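Local atomic coordinates of malonyl-CoA decarboxylase (Rhodopseudomonas palustris, PDB entry 4KSA), a protein that probably catalyses the decarboxylation of malonyl-CoA to acetyl-CoA, as its family does, and can bind magnesium. Residues Q287-I292 and Y416-I421; P309-W314 and P355-L360; A363-A368 and L410-L415; G373-P378 and E426-R431. One frame throughout, in Å; residues are numbered along the deposited sequence.

Interaction 1. Residues Q287-I292 and Y416-I421; sequences QVVEEI and YALGDI
Val289 and Leu418 come closest along the two backbones, their CA atoms 7.5 Å apart, where the helix of residues 287-292 passes the loop of residues 416-421. This is a helix packed beside the mixed beta-sheet of the C-terminal domain, a domain of the acetyltransferase clan, and it meets the chain just as the strand 411-416 gives way to the turn before helix 421-431. Leu418 does most of the work, with CG anti to its backbone N (chi1 -173°). Its CD2 sits between Val289 CG1, at 3.8 Å, and Glu290 CG, the valine and leucine side chains sliding past each other in opposite directions. CD1 touches Glu290 alone: the extended glutamate chain crosses the leucine at about a right angle, and both Glu290 CG and the carboxylate oxygen OE2 come within 3.7 Å of Leu418 CD1. An alanine in place of Glu290 has neither the CG methylene nor the carboxylate, and would probably leave a gap beside Leu418 CD1. Deeper in, Val289 also packs on Phe302 of strand 301-304, to which the backbone of Tyr416 is hydrogen-bonded. The ring of Tyr416 turns away from residues 287-292, and its OH is hydrogen-bonded to His383 ND1. What this tyrosine offers residues 287-292 is its first carbon: Tyr416 CB stands 4.5 Å from Val289 CG2.

Interaction 2. Residues P309-W314 and P355-L360; sequences PGFAKW and PIVLQL
Phe311 and Trp314, one turn apart at the start of helix 311-320, reach across to Val357 and Leu360 on helix 347-367. The buried part of the contact centres on Phe311. Holding CG anti to the backbone N (chi1 172°), it projects its ring toward the other helix, and the far end of that ring meets one methyl: Phe311 CE2 is 4.0 Å from Val357 CG1. At the edge of the same ring lies the carbonyl carbon, Leu360 C, 4.2 Å from Phe311 CE1. Trp314, on the partly exposed side, rests against backbone more than side chain, its CZ3 lying 3.7 Å from Leu360 O, while the closest side-chain approach, Trp314 CZ3 to Leu360 CB, is a looser 4.4 Å. Lys313 and Pro355 are exposed and take no part in the contact. Even the nearest CA atoms, those of Phe311 and Leu360, are 9.5 Å apart, and the two aromatic rings bridge that distance. Tyr364, one turn beyond Leu360, meets both rings. Helix 329-335 packs on Leu360 through Leu335, and helix 401-407 approaches Phe311 through Ser407.

Interaction 3. Residues A363-A368 and L410-L415; sequences AYFLQA and LMVNYL
Phe365 points its ring from the last turns of helix 347-367 at strand 411-416, an inner strand of the mixed beta-sheet in the C-terminal domain, where two side chains of the strand and Leu410 just before it receive the ring. This is helix-on-sheet packing, with one aromatic ring filling the distance between backbones whose nearest CA atoms, those of Phe365 and Val412, lie 10.6 Å apart. Val412 meets the ring from the opposite direction. Its CG1, anti to the carbonyl carbon (chi1 -61°), is directed at the helix and sits 3.7 Å from Phe365 CE1, with CZ of the same ring almost as near. The approach is oblique to the ring plane. Leu410 adds a methyl beside the same corner, its CD1 4.4 Å from Phe365 CE1. Tyr414 lies aslant to the phenylalanine; its phenol leans back along the strand and up toward the helix, so that what touches is the hydroxyl end and not the ring. Leu410, Val412 and Tyr414 are spaced two residues apart, as on one side of a strand. On the other face, Asn413 is hydrogen-bonded to Asn394 and to the carbonyl oxygens of Pro241 and Thr304. Val308 packs against both Phe365 and Leu410, while the ring of Tyr414 stacks with His383. From within the helix, Tyr364 CD2 lies over one Phe365 face, 3.9 Å above the plane and offset toward the ring's rim. On the tyrosine side of the contact, the closest approach is from Tyr414 OH to Phe365 CE2, at 3.8 Å.

Interaction 4. Residues G373-P378 and E426-R431; sequences GRPLDP and EALFER
Arg374 and Phe429 make a cation-pi pair, the arginine CZ lying 4.7 Å from the centroid of the phenylalanine ring and 20° off its normal. The guanidinium does not lie flat on the ring: the two planes are 59° apart, and NH2 leads, 3.3 Å above the Phe429 face and offset toward its rim. A bend in the arginine chain at chi3 (99°) turns the group toward the helix. An alanine in place of Phe429 has no ring, and the Arg374 guanidinium would probably be freer to turn, its charge without an aromatic face. The rest is van der Waals contact. Leu428 sets CD1 at the guanidinium edge, 3.5 Å from Arg374 NH2, and its other methyl, CD2, makes an apolar contact 4.4 Å from Pro375 CD. Together these join the loop between helices 347-367 and 378-385 to helix 421-431, which follows the strand 411-416 of the C-terminal domain sheet and has a wider pi-type turn at residues 427-431. Polar bonds serve the flanks. Asp377 is the N-cap of helix 378-385, its OD2 weakly bonded to Ala380 N. Glu430 OE2 accepts hydrogen bonds from Arg50 N and Gly51 N of the second subunit, and Glu426 OE1 is hydrogen-bonded to Ser54 OG of that subunit.

In the fold
Interaction 1 closes the longest loop of chain, and interactions 2 and 3 are nested within it, one after the other. Interaction 4 crosses both 1 and 3, since its loop 373-378 lies inside their spans and its helix beyond them. Interactions 2 and 3 share helix 347-367, with centres about 9 Å apart. Interactions 3 and 4, centres about 13 Å apart, touch through a probable hydrogen bond between Ala368 O and Leu376 N, 3.0 Å apart. Interactions 1 and 2, about 29 Å apart between centres, do not touch. Strand 411-416 connects the region of interaction 3 to that of interaction 1, and helix 421-431 then leads to interaction 4. Strand and helix thus join the sheet to the contact with the second subunit in one run of chain.

Interaction 1. Residues Q287-I292 and Y416-I421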
loop_
_atom_site.group_PDB
_atom_site.type_symbol
_atom_site.label_atom_id
_atom_site.label_comp_id
_atom_site.label_asym_id
_atom_site.label_seq_id
_atom_site.Cartn_x
_atom_site.Cartn_y
_atom_site.Cartn_z
ATOM N N GLN A 287 4.315 11.403 -19.745
ATOM C CA GLN A 287 4.073 10.362 -18.772
ATOM C C GLN A 287 3.232 9.214 -19.316
ATOM O O GLN A 287 3.546 8.052 -19.082
ATOM C CB GLN A 287 3.419 10.971 -17.545
ATOM C CG GLN A 287 4.207 12.135 -16.991
ATOM C CD GLN A 287 3.568 12.703 -15.754
ATOM O OE1 GLN A 287 3.490 12.036 -14.721
ATOM N NE2 GLN A 287 3.089 13.936 -15.851
ATOM N N VAL A 288 2.164 9.530 -20.040
ATOM C CA VAL A 288 1.314 8.487 -20.600
ATOM C C VAL A 288 2.085 7.640 -21.602
ATOM O O VAL A 288 1.838 6.441 -21.723
ATOM C CB VAL A 288 0.069 9.079 -21.301
ATOM C CG1 VAL A 288 -0.777 7.969 -21.918
ATOM C CG2 VAL A 288 -0.750 9.875 -20.299
ATOM N N VAL A 289 3.027 8.247 -22.320
ATOM C CA VAL A 289 3.799 7.486 -23.304
ATOM C C VAL A 289 4.798 6.576 -22.610
ATOM O O VAL A 289 4.882 5.388 -22.930
ATOM C CB VAL A 289 4.557 8.404 -24.310
ATOM C CG1 VAL A 289 5.679 7.625 -24.970
ATOM C CG2 VAL A 289 3.600 8.901 -25.390
ATOM N N GLU A 290 5.548 7.136 -21.661
ATOM C CA GLU A 290 6.535 6.355 -20.922
ATOM C C GLU A 290 5.826 5.189 -20.244
ATOM O O GLU A 290 6.408 4.116 -20.086
ATOM C CB GLU A 290 7.261 7.233 -19.895
ATOM C CG GLU A 290 7.978 8.411 -20.562
ATOM C CD GLU A 290 8.844 9.259 -19.622
ATOM O OE1 GLU A 290 8.314 9.814 -18.628
ATOM O OE2 GLU A 290 10.063 9.383 -19.894
ATOM N N GLU A 291 4.564 5.380 -19.870
ATOM C CA GLU A 291 3.817 4.305 -19.228
ATOM C C GLU A 291 3.512 3.179 -20.207
ATOM O O GLU A 291 3.827 2.022 -19.943
ATOM C CB GLU A 291 2.513 4.828 -18.622
ATOM C CG GLU A 291 1.469 3.732 -18.347
ATOM C CD GLU A 291 1.919 2.681 -17.325
ATOM O OE1 GLU A 291 1.276 1.602 -17.263
ATOM O OE2 GLU A 291 2.899 2.935 -16.579
ATOM N N ILE A 292 2.895 3.515 -21.332
ATOM C CA ILE A 292 2.562 2.511 -22.334
ATOM C C ILE A 292 3.825 1.751 -22.739
ATOM O O ILE A 292 3.825 0.523 -22.807
ATOM C CB ILE A 292 1.912 3.164 -23.594
ATOM C CG1 ILE A 292 0.592 3.827 -23.202
ATOM C CG2 ILE A 292 1.646 2.122 -24.660
ATOM C CD1 ILE A 292 -0.089 4.595 -24.319
ATOM N N TYR A 416 4.455 12.139 -31.212
ATOM C CA TYR A 416 5.177 12.193 -29.949
ATOM C C TYR A 416 6.364 11.264 -30.043
ATOM O O TYR A 416 6.215 10.053 -30.229
ATOM C CB TYR A 416 4.287 11.778 -28.766
ATOM C CG TYR A 416 3.335 12.853 -28.284
ATOM C CD1 TYR A 416 2.020 12.907 -28.746
ATOM C CD2 TYR A 416 3.754 13.836 -27.379
ATOM C CE1 TYR A 416 1.141 13.916 -28.322
ATOM C CE2 TYR A 416 2.881 14.854 -26.949
ATOM C CZ TYR A 416 1.579 14.882 -27.433
ATOM O OH TYR A 416 0.720 15.880 -27.065
ATOM N N ALA A 417 7.547 11.851 -29.942
ATOM C CA ALA A 417 8.787 11.096 -30.005
ATOM C C ALA A 417 9.457 11.281 -28.665
ATOM O O ALA A 417 9.972 12.362 -28.358
ATOM C CB ALA A 417 9.678 11.630 -31.111
ATOM N N LEU A 418 9.437 10.217 -27.875
ATOM C CA LEU A 418 10.003 10.214 -26.538
ATOM C C LEU A 418 11.502 10.512 -26.507
ATOM O O LEU A 418 12.229 9.970 -25.675
ATOM C CB LEU A 418 9.701 8.863 -25.889
ATOM C CG LEU A 418 10.046 8.633 -24.423
ATOM C CD1 LEU A 418 9.651 9.832 -23.580
ATOM C CD2 LEU A 418 9.323 7.372 -23.964
ATOM N N GLY A 419 11.950 11.373 -27.418
ATOM C CA GLY A 419 13.347 11.758 -27.488
ATOM C C GLY A 419 13.485 13.244 -27.782
ATOM O O GLY A 419 14.541 13.851 -27.562
ATOM N N ASP A 420 12.411 13.838 -28.293
ATOM C CA ASP A 420 12.423 15.257 -28.606
ATOM C C ASP A 420 11.296 16.042 -27.937
ATOM O O ASP A 420 11.149 17.241 -28.188
ATOM C CB ASP A 420 12.391 15.471 -30.122
ATOM C CG ASP A 420 11.832 14.279 -30.866
ATOM O OD1 ASP A 420 12.504 13.226 -30.903
ATOM O OD2 ASP A 420 10.720 14.392 -31.417
ATOM N N ILE A 421 10.512 15.377 -27.084
ATOM C CA ILE A 421 9.423 16.043 -26.378
ATOM C C ILE A 421 9.953 17.315 -25.730
ATOM O O ILE A 421 9.427 18.404 -25.945
ATOM C CB ILE A 421 8.829 15.170 -25.259
ATOM C CG1 ILE A 421 8.043 14.000 -25.849
ATOM C CG2 ILE A 421 7.934 16.016 -24.366
ATOM C CD1 ILE A 421 6.828 14.422 -26.610
#

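Interaction 2. Residues P309-W314 and P355-L360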
loop_
_atom_site.group_PDB
_atom_site.type_symbol
_atom_site.label_atom_id
_atom_site.label_comp_id
_atom_site.label_asym_id
_atom_site.label_seq_id
_atom_site.Cartn_x
_atom_site.Cartn_y
_atom_site.Cartn_z
ATOM N N PRO A 309 -10.699 21.957 -33.703
ATOM C CA PRO A 309 -11.821 22.853 -33.424
ATOM C C PRO A 309 -11.354 24.274 -33.673
ATOM O O PRO A 309 -10.223 24.627 -33.354
ATOM C CB PRO A 309 -12.116 22.566 -31.954
ATOM C CG PRO A 309 -10.748 22.334 -31.395
ATOM C CD PRO A 309 -10.121 21.436 -32.444
ATOM N N GLY A 310 -12.196 25.090 -34.277
ATOM C CA GLY A 310 -11.759 26.447 -34.514
ATOM C C GLY A 310 -11.109 26.679 -35.859
ATOM O O GLY A 310 -10.730 27.814 -36.155
ATOM N N PHE A 311 -10.948 25.624 -36.663
ATOM C CA PHE A 311 -10.380 25.792 -38.005
ATOM C C PHE A 311 -11.499 26.384 -38.844
ATOM O O PHE A 311 -11.293 27.360 -39.563
ATOM C CB PHE A 311 -9.942 24.464 -38.629
ATOM C CG PHE A 311 -9.521 24.581 -40.082
ATOM C CD1 PHE A 311 -8.443 25.373 -40.453
ATOM C CD2 PHE A 311 -10.219 23.898 -41.084
ATOM C CE1 PHE A 311 -8.061 25.490 -41.804
ATOM C CE2 PHE A 311 -9.846 24.007 -42.430
ATOM C CZ PHE A 311 -8.769 24.804 -42.789
ATOM N N ALA A 312 -12.687 25.795 -38.729
ATOM C CA ALA A 312 -13.845 26.276 -39.469
ATOM C C ALA A 312 -14.095 27.754 -39.180
ATOM O O ALA A 312 -14.273 28.566 -40.099
ATOM C CB ALA A 312 -15.073 25.461 -39.101
ATOM N N LYS A 313 -14.105 28.099 -37.898
ATOM C CA LYS A 313 -14.345 29.473 -37.492
ATOM C C LYS A 313 -13.306 30.390 -38.115
ATOM O O LYS A 313 -13.628 31.468 -38.621
ATOM C CB LYS A 313 -14.295 29.596 -35.962
ATOM C CG LYS A 313 -15.153 28.575 -35.201
ATOM C CD LYS A 313 -15.466 29.070 -33.780
ATOM C CE LYS A 313 -16.104 27.991 -32.888
ATOM N NZ LYS A 313 -15.096 27.051 -32.282
ATOM N N TRP A 314 -12.055 29.956 -38.079
ATOM C CA TRP A 314 -10.967 30.743 -38.633
ATOM C C TRP A 314 -11.120 30.941 -40.134
ATOM O O TRP A 314 -10.942 32.048 -40.629
ATOM C CB TRP A 314 -9.629 30.065 -38.357
ATOM C CG TRP A 314 -8.467 30.772 -38.979
ATOM C CD1 TRP A 314 -7.833 31.878 -38.505
ATOM C CD2 TRP A 314 -7.798 30.417 -40.198
ATOM N NE1 TRP A 314 -6.810 32.242 -39.351
ATOM C CE2 TRP A 314 -6.769 31.366 -40.401
ATOM C CE3 TRP A 314 -7.982 29.399 -41.149
ATOM C CZ2 TRP A 314 -5.909 31.315 -41.502
ATOM C CZ3 TRP A 314 -7.127 29.350 -42.245
ATOM C CH2 TRP A 314 -6.107 30.311 -42.416
ATOM N N PRO A 355 -6.503 19.989 -51.871
ATOM C CA PRO A 355 -5.286 20.799 -51.993
ATOM C C PRO A 355 -5.421 22.207 -51.421
ATOM O O PRO A 355 -4.536 22.674 -50.707
ATOM C CB PRO A 355 -5.032 20.810 -53.491
ATOM C CG PRO A 355 -6.428 20.765 -54.051
ATOM C CD PRO A 355 -7.067 19.693 -53.200
ATOM N N ILE A 356 -6.517 22.890 -51.730
ATOM C CA ILE A 356 -6.685 24.237 -51.213
ATOM C C ILE A 356 -6.859 24.251 -49.689
ATOM O O ILE A 356 -6.229 25.058 -48.997
ATOM C CB ILE A 356 -7.884 24.991 -51.901
ATOM C CG1 ILE A 356 -8.073 26.381 -51.264
ATOM C CG2 ILE A 356 -9.179 24.191 -51.762
ATOM C CD1 ILE A 356 -6.788 27.223 -51.156
ATOM N N VAL A 357 -7.693 23.361 -49.158
ATOM C CA VAL A 357 -7.908 23.323 -47.717
ATOM C C VAL A 357 -6.635 22.988 -46.946
ATOM O O VAL A 357 -6.189 23.775 -46.109
ATOM C CB VAL A 357 -9.023 22.330 -47.337
ATOM C CG1 VAL A 357 -8.991 22.045 -45.864
ATOM C CG2 VAL A 357 -10.360 22.922 -47.695
ATOM N N LEU A 358 -6.040 21.835 -47.226
ATOM C CA LEU A 358 -4.816 21.441 -46.537
ATOM C C LEU A 358 -3.788 22.559 -46.517
ATOM O O LEU A 358 -3.039 22.706 -45.561
ATOM C CB LEU A 358 -4.198 20.214 -47.199
ATOM C CG LEU A 358 -5.025 18.938 -47.095
ATOM C CD1 LEU A 358 -4.294 17.796 -47.764
ATOM C CD2 LEU A 358 -5.286 18.624 -45.638
ATOM N N GLN A 359 -3.747 23.351 -47.576
ATOM C CA GLN A 359 -2.784 24.433 -47.637
ATOM C C GLN A 359 -3.197 25.598 -46.746
ATOM O O GLN A 359 -2.350 26.314 -46.222
ATOM C CB GLN A 359 -2.619 24.905 -49.074
ATOM C CG GLN A 359 -1.489 25.894 -49.244
ATOM C CD GLN A 359 -1.580 26.626 -50.558
ATOM O OE1 GLN A 359 -1.497 26.015 -51.634
ATOM N NE2 GLN A 359 -1.766 27.949 -50.484
ATOM N N LEU A 360 -4.499 25.800 -46.590
ATOM C CA LEU A 360 -4.987 26.866 -45.731
ATOM C C LEU A 360 -4.762 26.415 -44.289
ATOM O O LEU A 360 -4.355 27.208 -43.424
ATOM C CB LEU A 360 -6.474 27.106 -45.976
ATOM C CG LEU A 360 -6.806 27.881 -47.246
ATOM C CD1 LEU A 360 -8.309 27.917 -47.459
ATOM C CD2 LEU A 360 -6.236 29.285 -47.114
#

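Interaction 3. Residues A363-A368 and L410-L415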
loop_
_atom_site.group_PDB
_atom_site.type_symbol
_atom_site.label_atom_id
_atom_site.label_comp_id
_atom_site.label_asym_id
_atom_site.label_seq_id
_atom_site.Cartn_x
_atom_site.Cartn_y
_atom_site.Cartn_z
ATOM N N ALA A 363 -1.297 27.231 -42.996
ATOM C CA ALA A 363 -1.054 28.605 -42.580
ATOM C C ALA A 363 -1.744 28.789 -41.232
ATOM O O ALA A 363 -1.241 29.490 -40.356
ATOM C CB ALA A 363 -1.615 29.583 -43.598
ATOM N N TYR A 364 -2.901 28.150 -41.076
ATOM C CA TYR A 364 -3.642 28.211 -39.823
ATOM C C TYR A 364 -2.705 27.733 -38.699
ATOM O O TYR A 364 -2.318 28.490 -37.808
ATOM C CB TYR A 364 -4.866 27.297 -39.915
ATOM C CG TYR A 364 -5.616 27.118 -38.621
ATOM C CD1 TYR A 364 -6.154 28.210 -37.950
ATOM C CD2 TYR A 364 -5.812 25.850 -38.080
ATOM C CE1 TYR A 364 -6.877 28.050 -36.768
ATOM C CE2 TYR A 364 -6.537 25.676 -36.895
ATOM C CZ TYR A 364 -7.068 26.782 -36.248
ATOM O OH TYR A 364 -7.807 26.619 -35.102
ATOM N N PHE A 365 -2.328 26.469 -38.774
ATOM C CA PHE A 365 -1.451 25.875 -37.794
ATOM C C PHE A 365 -0.114 26.569 -37.633
ATOM O O PHE A 365 0.297 26.863 -36.513
ATOM C CB PHE A 365 -1.215 24.413 -38.148
ATOM C CG PHE A 365 -2.371 23.523 -37.826
ATOM C CD1 PHE A 365 -2.821 22.588 -38.747
ATOM C CD2 PHE A 365 -2.976 23.577 -36.573
ATOM C CE1 PHE A 365 -3.851 21.712 -38.425
ATOM C CE2 PHE A 365 -4.005 22.708 -36.241
ATOM C CZ PHE A 365 -4.444 21.772 -37.165
ATOM N N LEU A 366 0.572 26.837 -38.737
ATOM C CA LEU A 366 1.885 27.459 -38.646
ATOM C C LEU A 366 1.946 28.973 -38.553
ATOM O O LEU A 366 2.940 29.515 -38.064
ATOM C CB LEU A 366 2.766 26.999 -39.805
ATOM C CG LEU A 366 3.421 25.626 -39.664
ATOM C CD1 LEU A 366 2.405 24.590 -39.287
ATOM C CD2 LEU A 366 4.068 25.252 -40.971
ATOM N N GLN A 367 0.899 29.663 -38.994
ATOM C CA GLN A 367 0.909 31.126 -38.972
ATOM C C GLN A 367 -0.123 31.798 -38.070
ATOM O O GLN A 367 0.155 32.839 -37.486
ATOM C CB GLN A 367 0.760 31.660 -40.402
ATOM C CG GLN A 367 1.987 31.460 -41.293
ATOM C CD GLN A 367 1.657 31.547 -42.782
ATOM O OE1 GLN A 367 0.926 32.444 -43.224
ATOM N NE2 GLN A 367 2.204 30.617 -43.563
ATOM N N ALA A 368 -1.309 31.212 -37.956
ATOM C CA ALA A 368 -2.368 31.787 -37.123
ATOM C C ALA A 368 -2.052 31.760 -35.623
ATOM O O ALA A 368 -1.936 30.689 -35.017
ATOM C CB ALA A 368 -3.689 31.060 -37.388
ATOM N N LEU A 410 -11.577 18.052 -41.194
ATOM C CA LEU A 410 -10.131 18.040 -41.068
ATOM C C LEU A 410 -9.621 17.614 -39.694
ATOM O O LEU A 410 -9.970 18.207 -38.677
ATOM C CB LEU A 410 -9.579 19.426 -41.420
ATOM C CG LEU A 410 -8.082 19.576 -41.723
ATOM C CD1 LEU A 410 -7.290 19.841 -40.466
ATOM C CD2 LEU A 410 -7.585 18.319 -42.427
HETATM N N MSE A 411 -8.795 16.572 -39.683
HETATM C CA MSE A 411 -8.179 16.056 -38.464
HETATM C C MSE A 411 -6.678 16.053 -38.693
HETATM O O MSE A 411 -6.217 16.355 -39.790
HETATM C CB MSE A 411 -8.633 14.634 -38.159
HETATM C CG MSE A 411 -10.071 14.520 -37.718
HETATM SE SE MSE A 411 -10.412 12.788 -36.918
HETATM C CE MSE A 411 -10.187 13.281 -35.050
ATOM N N VAL A 412 -5.919 15.732 -37.655
ATOM C CA VAL A 412 -4.475 15.682 -37.776
ATOM C C VAL A 412 -3.875 14.676 -36.815
ATOM O O VAL A 412 -4.559 14.120 -35.961
ATOM C CB VAL A 412 -3.823 17.029 -37.481
ATOM C CG1 VAL A 412 -4.309 18.075 -38.459
ATOM C CG2 VAL A 412 -4.111 17.425 -36.059
ATOM N N ASN A 413 -2.585 14.429 -36.987
ATOM C CA ASN A 413 -1.862 13.524 -36.124
ATOM C C ASN A 413 -0.719 14.363 -35.608
ATOM O O ASN A 413 -0.088 15.093 -36.373
ATOM C CB ASN A 413 -1.261 12.336 -36.883
ATOM C CG ASN A 413 -2.261 11.607 -37.756
ATOM O OD1 ASN A 413 -2.288 11.797 -38.968
ATOM N ND2 ASN A 413 -3.074 10.759 -37.155
ATOM N N TYR A 414 -0.478 14.305 -34.306
ATOM C CA TYR A 414 0.655 15.017 -33.741
ATOM C C TYR A 414 1.561 13.826 -33.455
ATOM O O TYR A 414 1.076 12.735 -33.160
ATOM C CB TYR A 414 0.263 15.782 -32.474
ATOM C CG TYR A 414 -0.568 17.028 -32.740
ATOM C CD1 TYR A 414 0.039 18.263 -32.966
ATOM C CD2 TYR A 414 -1.970 16.968 -32.755
ATOM C CE1 TYR A 414 -0.723 19.425 -33.195
ATOM C CE2 TYR A 414 -2.746 18.119 -32.990
ATOM C CZ TYR A 414 -2.113 19.340 -33.206
ATOM O OH TYR A 414 -2.874 20.467 -33.428
ATOM N N LEU A 415 2.865 14.010 -33.592
ATOM C CA LEU A 415 3.794 12.911 -33.396
ATOM C C LEU A 415 4.594 13.100 -32.120
ATOM O O LEU A 415 5.300 14.103 -31.949
ATOM C CB LEU A 415 4.715 12.810 -34.627
ATOM C CG LEU A 415 5.649 11.618 -34.876
ATOM C CD1 LEU A 415 6.850 11.700 -33.947
ATOM C CD2 LEU A 415 4.883 10.316 -34.707
#

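Interaction 4. Residues G373-P378 and E426-R431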
loop_
_atom_site.group_PDB
_atom_site.type_symbol
_atom_site.label_atom_id
_atom_site.label_comp_id
_atom_site.label_asym_id
_atom_site.label_seq_id
_atom_site.Cartn_x
_atom_site.Cartn_y
_atom_site.Cartn_z
ATOM N N GLY A 373 0.209 35.148 -28.744
ATOM C CA GLY A 373 1.229 34.882 -29.734
ATOM C C GLY A 373 1.353 33.384 -29.842
ATOM O O GLY A 373 2.258 32.861 -30.491
ATOM N N ARG A 374 0.425 32.691 -29.193
ATOM C CA ARG A 374 0.433 31.240 -29.192
ATOM C C ARG A 374 -0.393 30.677 -30.337
ATOM O O ARG A 374 -1.341 31.309 -30.809
ATOM C CB ARG A 374 -0.138 30.693 -27.876
ATOM C CG ARG A 374 0.321 31.401 -26.607
ATOM C CD ARG A 374 0.080 30.527 -25.377
ATOM N NE ARG A 374 1.291 29.817 -24.950
ATOM C CZ ARG A 374 1.964 28.916 -25.674
ATOM N NH1 ARG A 374 1.564 28.576 -26.896
ATOM N NH2 ARG A 374 3.061 28.357 -25.172
ATOM N N PRO A 375 -0.035 29.476 -30.812
ATOM C CA PRO A 375 -0.831 28.921 -31.900
ATOM C C PRO A 375 -2.316 29.027 -31.551
ATOM O O PRO A 375 -2.757 28.599 -30.489
ATOM C CB PRO A 375 -0.319 27.478 -32.009
ATOM C CG PRO A 375 0.517 27.269 -30.757
ATOM C CD PRO A 375 1.104 28.605 -30.499
ATOM N N LEU A 376 -3.069 29.626 -32.461
ATOM C CA LEU A 376 -4.495 29.850 -32.303
ATOM C C LEU A 376 -5.327 28.605 -31.990
ATOM O O LEU A 376 -6.238 28.666 -31.162
ATOM C CB LEU A 376 -5.019 30.521 -33.571
ATOM C CG LEU A 376 -6.367 31.226 -33.651
ATOM C CD1 LEU A 376 -6.609 31.449 -35.129
ATOM C CD2 LEU A 376 -7.522 30.417 -33.060
ATOM N N ASP A 377 -5.042 27.480 -32.638
ATOM C CA ASP A 377 -5.829 26.277 -32.372
ATOM C C ASP A 377 -5.529 25.709 -30.997
ATOM O O ASP A 377 -4.393 25.341 -30.693
ATOM C CB ASP A 377 -5.577 25.198 -33.428
ATOM C CG ASP A 377 -6.296 23.872 -33.112
ATOM O OD1 ASP A 377 -7.545 23.808 -33.191
ATOM O OD2 ASP A 377 -5.598 22.886 -32.787
ATOM N N PRO A 378 -6.554 25.630 -30.144
ATOM C CA PRO A 378 -6.431 25.104 -28.781
ATOM C C PRO A 378 -5.842 23.682 -28.651
ATOM O O PRO A 378 -5.089 23.411 -27.716
ATOM C CB PRO A 378 -7.865 25.198 -28.249
ATOM C CG PRO A 378 -8.704 25.122 -29.503
ATOM C CD PRO A 378 -7.942 26.019 -30.430
ATOM N N GLU A 426 10.599 23.174 -25.457
ATOM C CA GLU A 426 11.495 24.311 -25.234
ATOM C C GLU A 426 11.496 25.292 -26.410
ATOM O O GLU A 426 11.547 26.518 -26.217
ATOM C CB GLU A 426 12.924 23.820 -24.983
ATOM C CG GLU A 426 13.165 23.214 -23.599
ATOM C CD GLU A 426 12.959 24.218 -22.463
ATOM O OE1 GLU A 426 13.383 25.389 -22.598
ATOM O OE2 GLU A 426 12.384 23.829 -21.422
ATOM N N ALA A 427 11.439 24.740 -27.623
ATOM C CA ALA A 427 11.427 25.527 -28.851
ATOM C C ALA A 427 10.161 26.369 -28.955
ATOM O O ALA A 427 10.224 27.565 -29.257
ATOM C CB ALA A 427 11.528 24.607 -30.049
ATOM N N LEU A 428 9.016 25.742 -28.696
ATOM C CA LEU A 428 7.735 26.436 -28.773
ATOM C C LEU A 428 7.558 27.492 -27.698
ATOM O O LEU A 428 6.975 28.544 -27.952
ATOM C CB LEU A 428 6.581 25.427 -28.700
ATOM C CG LEU A 428 5.147 25.900 -28.988
ATOM C CD1 LEU A 428 4.544 26.543 -27.766
ATOM C CD2 LEU A 428 5.144 26.864 -30.169
ATOM N N PHE A 429 8.070 27.222 -26.504
ATOM C CA PHE A 429 7.927 28.155 -25.396
ATOM C C PHE A 429 9.002 29.212 -25.306
ATOM O O PHE A 429 8.726 30.352 -24.945
ATOM C CB PHE A 429 7.865 27.393 -24.072
ATOM C CG PHE A 429 6.496 26.891 -23.729
ATOM C CD1 PHE A 429 5.861 25.944 -24.528
ATOM C CD2 PHE A 429 5.837 27.365 -22.600
ATOM C CE1 PHE A 429 4.585 25.472 -24.204
ATOM C CE2 PHE A 429 4.570 26.899 -22.274
ATOM C CZ PHE A 429 3.944 25.948 -23.081
ATOM N N GLU A 430 10.233 28.831 -25.617
ATOM C CA GLU A 430 11.349 29.766 -25.559
ATOM C C GLU A 430 11.438 30.647 -26.807
ATOM O O GLU A 430 11.450 31.874 -26.701
ATOM C CB GLU A 430 12.666 29.005 -25.374
ATOM C CG GLU A 430 12.922 28.501 -23.957
ATOM C CD GLU A 430 13.153 29.629 -22.950
ATOM O OE1 GLU A 430 14.090 30.435 -23.146
ATOM O OE2 GLU A 430 12.399 29.708 -21.955
ATOM N N ARG A 431 11.477 30.010 -27.980
ATOM C CA ARG A 431 11.600 30.708 -29.266
ATOM C C ARG A 431 10.300 30.919 -30.030
ATOM O O ARG A 431 10.236 31.771 -30.905
ATOM C CB ARG A 431 12.579 29.951 -30.167
ATOM C CG ARG A 431 13.993 29.813 -29.607
ATOM C CD ARG A 431 14.463 28.364 -29.646
ATOM N NE ARG A 431 15.894 28.266 -29.408
ATOM C CZ ARG A 431 16.819 28.807 -30.202
ATOM N NH1 ARG A 431 18.119 28.680 -29.919
ATOM N NH2 ARG A 431 16.443 29.476 -31.289
#